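Local coordinates for protein VP5 (Halorubrum pleomorphic virus 2, PDB 6QGI) that probably drives fusion of the viral envelope with the host cell membrane, as the envelope protein of a haloarchaeal pleomorphic virus, at residues S361-P374 with T404-T418. Sequence-based numbering, arbitrary orientation.
Sequences SGVDGGNVTLTSEP and TWYHDVSPELETDIT
The indole of W405 packs against the loop after strand 367-370, and E373 and P374 cover one of its faces. E373 CB stands 4.0 Å from the centroid of the six-membered ring and P374 CD 4.2 Å from that of the five-membered ring, both as CH-pi contacts, while L370 O sits in plane at the edge. W405 CG is anti to its own carbonyl carbon (chi1 -74°), which lays the ring against E373 and P374. E373 runs out extended over the benzo ring, CG 3.6 Å from W405 CZ2, its carboxylate plane 28° from that of the ring, and its OE2 is held by the N-terminal amine of I1.

From this end strands 367-370 and 405-408 run antiparallel. L370 and W405 form a hydrogen-bonded pair (L370 N to W405 O 2.7 Å), and V368 and H407 repeat it with longer bonds. V409 N prolongs the ladder to G366 O at 2.8 Å, meeting that oxygen from above the carbonyl plane. The inner face is tightly packed: V368 CG2 touches V409 CG2 at 3.8 Å, and V380, L382 and V390 of the neighbouring strands close over L370, V368 and V409. Within the type I' turn D364-N367, G366 is buried, its bare CA pressed against S410, and V363 tucks its methyls against D416 O and T418. On the more exposed face N367 and Y406 merely lie side by side, amide and ring planes 60° apart, with N367 OD1 at the ring edge. Near exposed D364 and I417 the contact loosens to a weak G366 N to D416 O bond.

This two-stranded antiparallel ladder, widened to three by strand 398-399 beyond the glycosylated N396, lies about 37 Å, centre to centre, from the middle of the chain; its packing on hairpin 378-393 is consistent with a small two-layered, sandwich-like unit.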
loop_
_atom_site.group_PDB
_atom_site.type_symbol
_atom_site.label_atom_id
_atom_site.label_comp_id
_atom_site.label_asym_id
_atom_site.label_seq_id
_atom_site.Cartn_x
_atom_site.Cartn_y
_atom_site.Cartn_z
ATOM N N SER A 361 -29.889 -11.737 18.798
ATOM C CA SER A 361 -31.267 -11.880 18.330
ATOM C C SER A 361 -32.254 -11.000 19.114
ATOM O O SER A 361 -33.076 -10.330 18.496
ATOM C CB SER A 361 -31.700 -13.340 18.375
ATOM O OG SER A 361 -30.941 -14.112 17.458
ATOM N N GLY A 362 -32.119 -10.961 20.440
ATOM C CA GLY A 362 -32.984 -10.176 21.315
ATOM C C GLY A 362 -32.780 -8.671 21.287
ATOM O O GLY A 362 -31.667 -8.185 21.513
ATOM N N VAL A 363 -33.876 -7.923 21.039
ATOM C CA VAL A 363 -33.894 -6.453 21.032
ATOM C C VAL A 363 -34.478 -5.998 22.380
ATOM O O VAL A 363 -35.698 -6.025 22.561
ATOM C CB VAL A 363 -34.657 -5.843 19.816
ATOM C CG1 VAL A 363 -34.543 -4.325 19.796
ATOM C CG2 VAL A 363 -34.162 -6.424 18.498
ATOM N N ASP A 364 -33.602 -5.621 23.331
ATOM C CA ASP A 364 -33.995 -5.188 24.673
ATOM C C ASP A 364 -34.436 -3.711 24.672
ATOM O O ASP A 364 -33.599 -2.815 24.805
ATOM C CB ASP A 364 -32.848 -5.428 25.681
ATOM C CG ASP A 364 -33.278 -5.535 27.139
ATOM O OD1 ASP A 364 -33.838 -4.547 27.670
ATOM O OD2 ASP A 364 -33.028 -6.593 27.755
ATOM N N GLY A 365 -35.745 -3.494 24.524
ATOM C CA GLY A 365 -36.386 -2.179 24.512
ATOM C C GLY A 365 -35.812 -1.180 23.524
ATOM O O GLY A 365 -35.567 -0.023 23.878
ATOM N N GLY A 366 -35.585 -1.640 22.295
ATOM C CA GLY A 366 -35.020 -0.821 21.229
ATOM C C GLY A 366 -33.513 -0.936 21.085
ATOM O O GLY A 366 -32.983 -0.653 20.008
ATOM N N ASN A 367 -32.812 -1.348 22.165
ATOM C CA ASN A 367 -31.357 -1.513 22.184
ATOM C C ASN A 367 -30.927 -2.783 21.421
ATOM O O ASN A 367 -31.002 -3.897 21.957
ATOM C CB ASN A 367 -30.811 -1.541 23.626
ATOM C CG ASN A 367 -30.438 -0.195 24.204
ATOM O OD1 ASN A 367 -29.495 0.465 23.751
ATOM N ND2 ASN A 367 -31.143 0.224 25.250
ATOM N N VAL A 368 -30.485 -2.603 20.158
ATOM C CA VAL A 368 -29.967 -3.692 19.322
ATOM C C VAL A 368 -28.483 -3.844 19.660
ATOM O O VAL A 368 -27.802 -2.838 19.827
ATOM C CB VAL A 368 -30.212 -3.482 17.804
ATOM C CG1 VAL A 368 -29.608 -4.622 16.993
ATOM C CG2 VAL A 368 -31.702 -3.354 17.499
ATOM N N THR A 369 -27.993 -5.088 19.780
ATOM C CA THR A 369 -26.605 -5.363 20.138
ATOM C C THR A 369 -25.896 -6.165 19.035
ATOM O O THR A 369 -26.454 -7.130 18.509
ATOM C CB THR A 369 -26.559 -6.070 21.506
ATOM O OG1 THR A 369 -27.248 -5.255 22.459
ATOM C CG2 THR A 369 -25.135 -6.326 22.000
ATOM N N LEU A 370 -24.662 -5.730 18.691
ATOM C CA LEU A 370 -23.752 -6.343 17.716
ATOM C C LEU A 370 -22.590 -6.997 18.450
ATOM O O LEU A 370 -22.061 -6.410 19.397
ATOM C CB LEU A 370 -23.216 -5.321 16.688
ATOM C CG LEU A 370 -24.209 -4.556 15.803
ATOM C CD1 LEU A 370 -23.468 -3.667 14.825
ATOM C CD2 LEU A 370 -25.148 -5.487 15.041
ATOM N N THR A 371 -22.194 -8.203 18.021
ATOM C CA THR A 371 -21.114 -8.947 18.674
ATOM C C THR A 371 -19.746 -8.709 17.983
ATOM O O THR A 371 -18.724 -9.193 18.480
ATOM C CB THR A 371 -21.475 -10.432 18.784
ATOM O OG1 THR A 371 -21.905 -10.911 17.514
ATOM C CG2 THR A 371 -22.561 -10.692 19.823
ATOM N N SER A 372 -19.724 -7.928 16.881
ATOM C CA SER A 372 -18.502 -7.534 16.174
ATOM C C SER A 372 -18.578 -6.073 15.751
ATOM O O SER A 372 -19.661 -5.564 15.464
ATOM C CB SER A 372 -18.231 -8.421 14.962
ATOM O OG SER A 372 -17.926 -9.754 15.340
ATOM N N GLU A 373 -17.412 -5.404 15.727
ATOM C CA GLU A 373 -17.233 -3.997 15.373
ATOM C C GLU A 373 -17.727 -3.709 13.946
ATOM O O GLU A 373 -17.275 -4.375 13.012
ATOM C CB GLU A 373 -15.747 -3.618 15.503
ATOM C CG GLU A 373 -15.489 -2.139 15.747
ATOM C CD GLU A 373 -14.160 -1.799 16.401
ATOM O OE1 GLU A 373 -13.237 -2.646 16.383
ATOM O OE2 GLU A 373 -14.044 -0.673 16.936
ATOM N N PRO A 374 -18.655 -2.737 13.751
ATOM C CA PRO A 374 -19.099 -2.425 12.379
ATOM C C PRO A 374 -17.970 -1.764 11.580
ATOM O O PRO A 374 -17.066 -1.157 12.161
ATOM C CB PRO A 374 -20.296 -1.494 12.589
ATOM C CG PRO A 374 -20.070 -0.871 13.917
ATOM C CD PRO A 374 -19.293 -1.850 14.748
ATOM N N THR A 404 -19.091 -5.564 22.691
ATOM C CA THR A 404 -20.445 -5.504 22.129
ATOM C C THR A 404 -20.745 -4.077 21.672
ATOM O O THR A 404 -20.167 -3.127 22.205
ATOM C CB THR A 404 -21.503 -6.024 23.110
ATOM O OG1 THR A 404 -21.259 -5.498 24.411
ATOM C CG2 THR A 404 -21.561 -7.539 23.159
ATOM N N TRP A 405 -21.611 -3.930 20.658
ATOM C CA TRP A 405 -21.955 -2.617 20.122
ATOM C C TRP A 405 -23.462 -2.421 20.141
ATOM O O TRP A 405 -24.191 -3.155 19.476
ATOM C CB TRP A 405 -21.363 -2.428 18.720
ATOM C CG TRP A 405 -19.885 -2.194 18.766
ATOM C CD1 TRP A 405 -19.252 -0.989 18.816
ATOM C CD2 TRP A 405 -18.861 -3.191 18.901
ATOM N NE1 TRP A 405 -17.892 -1.172 18.913
ATOM C CE2 TRP A 405 -17.626 -2.514 18.984
ATOM C CE3 TRP A 405 -18.863 -4.598 18.919
ATOM C CZ2 TRP A 405 -16.406 -3.192 19.099
ATOM C CZ3 TRP A 405 -17.656 -5.267 19.055
ATOM C CH2 TRP A 405 -16.444 -4.568 19.117
ATOM N N TYR A 406 -23.929 -1.446 20.938
ATOM C CA TYR A 406 -25.357 -1.183 21.086
ATOM C C TYR A 406 -25.772 0.166 20.499
ATOM O O TYR A 406 -24.959 1.077 20.397
ATOM C CB TYR A 406 -25.785 -1.281 22.568
ATOM C CG TYR A 406 -25.330 -0.132 23.444
ATOM C CD1 TYR A 406 -24.060 -0.134 24.020
ATOM C CD2 TYR A 406 -26.183 0.923 23.748
ATOM C CE1 TYR A 406 -23.642 0.912 24.845
ATOM C CE2 TYR A 406 -25.776 1.974 24.566
ATOM C CZ TYR A 406 -24.503 1.963 25.114
ATOM O OH TYR A 406 -24.088 3.004 25.908
ATOM N N HIS A 407 -27.053 0.278 20.127
ATOM C CA HIS A 407 -27.670 1.492 19.608
ATOM C C HIS A 407 -29.169 1.449 19.874
ATOM O O HIS A 407 -29.825 0.455 19.549
ATOM C CB HIS A 407 -27.382 1.698 18.108
ATOM C CG HIS A 407 -28.050 2.914 17.540
ATOM N ND1 HIS A 407 -27.588 4.188 17.819
ATOM C CD2 HIS A 407 -29.151 3.010 16.762
ATOM C CE1 HIS A 407 -28.408 5.012 17.186
ATOM N NE2 HIS A 407 -29.357 4.348 16.527
ATOM N N ASP A 408 -29.708 2.527 20.467
ATOM C CA ASP A 408 -31.132 2.631 20.765
ATOM C C ASP A 408 -31.894 2.926 19.469
ATOM O O ASP A 408 -31.838 4.044 18.950
ATOM C CB ASP A 408 -31.394 3.700 21.849
ATOM C CG ASP A 408 -32.804 3.723 22.415
ATOM O OD1 ASP A 408 -33.480 2.669 22.378
ATOM O OD2 ASP A 408 -33.222 4.788 22.918
ATOM N N VAL A 409 -32.566 1.899 18.935
ATOM C CA VAL A 409 -33.322 1.973 17.685
ATOM C C VAL A 409 -34.829 2.198 17.981
ATOM O O VAL A 409 -35.648 2.171 17.058
ATOM C CB VAL A 409 -33.078 0.699 16.809
ATOM C CG1 VAL A 409 -33.715 0.833 15.431
ATOM C CG2 VAL A 409 -31.591 0.394 16.661
ATOM N N SER A 410 -35.187 2.466 19.253
ATOM C CA SER A 410 -36.579 2.679 19.659
ATOM C C SER A 410 -37.247 3.888 18.945
ATOM O O SER A 410 -38.417 3.730 18.566
ATOM C CB SER A 410 -36.691 2.825 21.172
ATOM O OG SER A 410 -35.980 3.942 21.675
ATOM N N PRO A 411 -36.561 5.049 18.688
ATOM C CA PRO A 411 -37.244 6.154 17.992
ATOM C C PRO A 411 -37.678 5.798 16.572
ATOM O O PRO A 411 -38.747 6.236 16.146
ATOM C CB PRO A 411 -36.193 7.266 17.976
ATOM C CG PRO A 411 -35.260 6.922 19.106
ATOM C CD PRO A 411 -35.177 5.445 19.036
ATOM N N GLU A 412 -36.861 5.008 15.850
ATOM C CA GLU A 412 -37.138 4.597 14.471
ATOM C C GLU A 412 -38.063 3.365 14.395
ATOM O O GLU A 412 -38.593 3.065 13.318
ATOM C CB GLU A 412 -35.830 4.325 13.704
ATOM C CG GLU A 412 -35.012 5.578 13.428
ATOM C CD GLU A 412 -33.614 5.351 12.886
ATOM O OE1 GLU A 412 -32.805 4.683 13.572
ATOM O OE2 GLU A 412 -33.317 5.867 11.784
ATOM N N LEU A 413 -38.268 2.666 15.527
ATOM C CA LEU A 413 -39.118 1.476 15.580
ATOM C C LEU A 413 -40.493 1.738 16.204
ATOM O O LEU A 413 -40.673 2.680 16.981
ATOM C CB LEU A 413 -38.431 0.340 16.358
ATOM C CG LEU A 413 -37.228 -0.358 15.714
ATOM C CD1 LEU A 413 -36.587 -1.325 16.682
ATOM C CD2 LEU A 413 -37.600 -1.085 14.431
ATOM N N GLU A 414 -41.456 0.866 15.859
ATOM C CA GLU A 414 -42.836 0.859 16.356
ATOM C C GLU A 414 -43.001 -0.280 17.367
ATOM O O GLU A 414 -43.812 -0.184 18.291
ATOM C CB GLU A 414 -43.829 0.710 15.191
ATOM C CG GLU A 414 -44.167 1.999 14.456
ATOM C CD GLU A 414 -43.032 2.850 13.914
ATOM O OE1 GLU A 414 -42.197 2.318 13.148
ATOM O OE2 GLU A 414 -42.983 4.055 14.251
ATOM N N THR A 415 -42.218 -1.360 17.171
ATOM C CA THR A 415 -42.148 -2.536 18.039
ATOM C C THR A 415 -40.694 -2.610 18.524
ATOM O O THR A 415 -39.838 -3.207 17.865
ATOM C CB THR A 415 -42.655 -3.811 17.316
ATOM O OG1 THR A 415 -41.887 -4.025 16.133
ATOM C CG2 THR A 415 -44.139 -3.748 16.971
ATOM N N ASP A 416 -40.408 -1.914 19.639
ATOM C CA ASP A 416 -39.078 -1.835 20.251
ATOM C C ASP A 416 -38.616 -3.207 20.749
ATOM O O ASP A 416 -37.460 -3.565 20.566
ATOM C CB ASP A 416 -39.073 -0.807 21.399
ATOM C CG ASP A 416 -40.053 -1.044 22.542
ATOM O OD1 ASP A 416 -40.953 -1.898 22.392
ATOM O OD2 ASP A 416 -39.926 -0.366 23.579
ATOM N N ILE A 417 -39.523 -3.986 21.362
ATOM C CA ILE A 417 -39.207 -5.325 21.841
ATOM C C ILE A 417 -39.486 -6.279 20.688
ATOM O O ILE A 417 -40.642 -6.434 20.288
ATOM C CB ILE A 417 -39.979 -5.689 23.141
ATOM C CG1 ILE A 417 -39.745 -4.636 24.255
ATOM C CG2 ILE A 417 -39.571 -7.099 23.621
ATOM C CD1 ILE A 417 -40.712 -4.684 25.424
ATOM N N THR A 418 -38.415 -6.867 20.114
ATOM C CA THR A 418 -38.498 -7.784 18.971
ATOM C C THR A 418 -37.216 -8.645 18.865
ATOM O O THR A 418 -36.352 -8.562 19.735
ATOM C CB THR A 418 -38.798 -6.992 17.659
ATOM O OG1 THR A 418 -38.951 -7.896 16.563
ATOM C CG2 THR A 418 -37.755 -5.919 17.337
#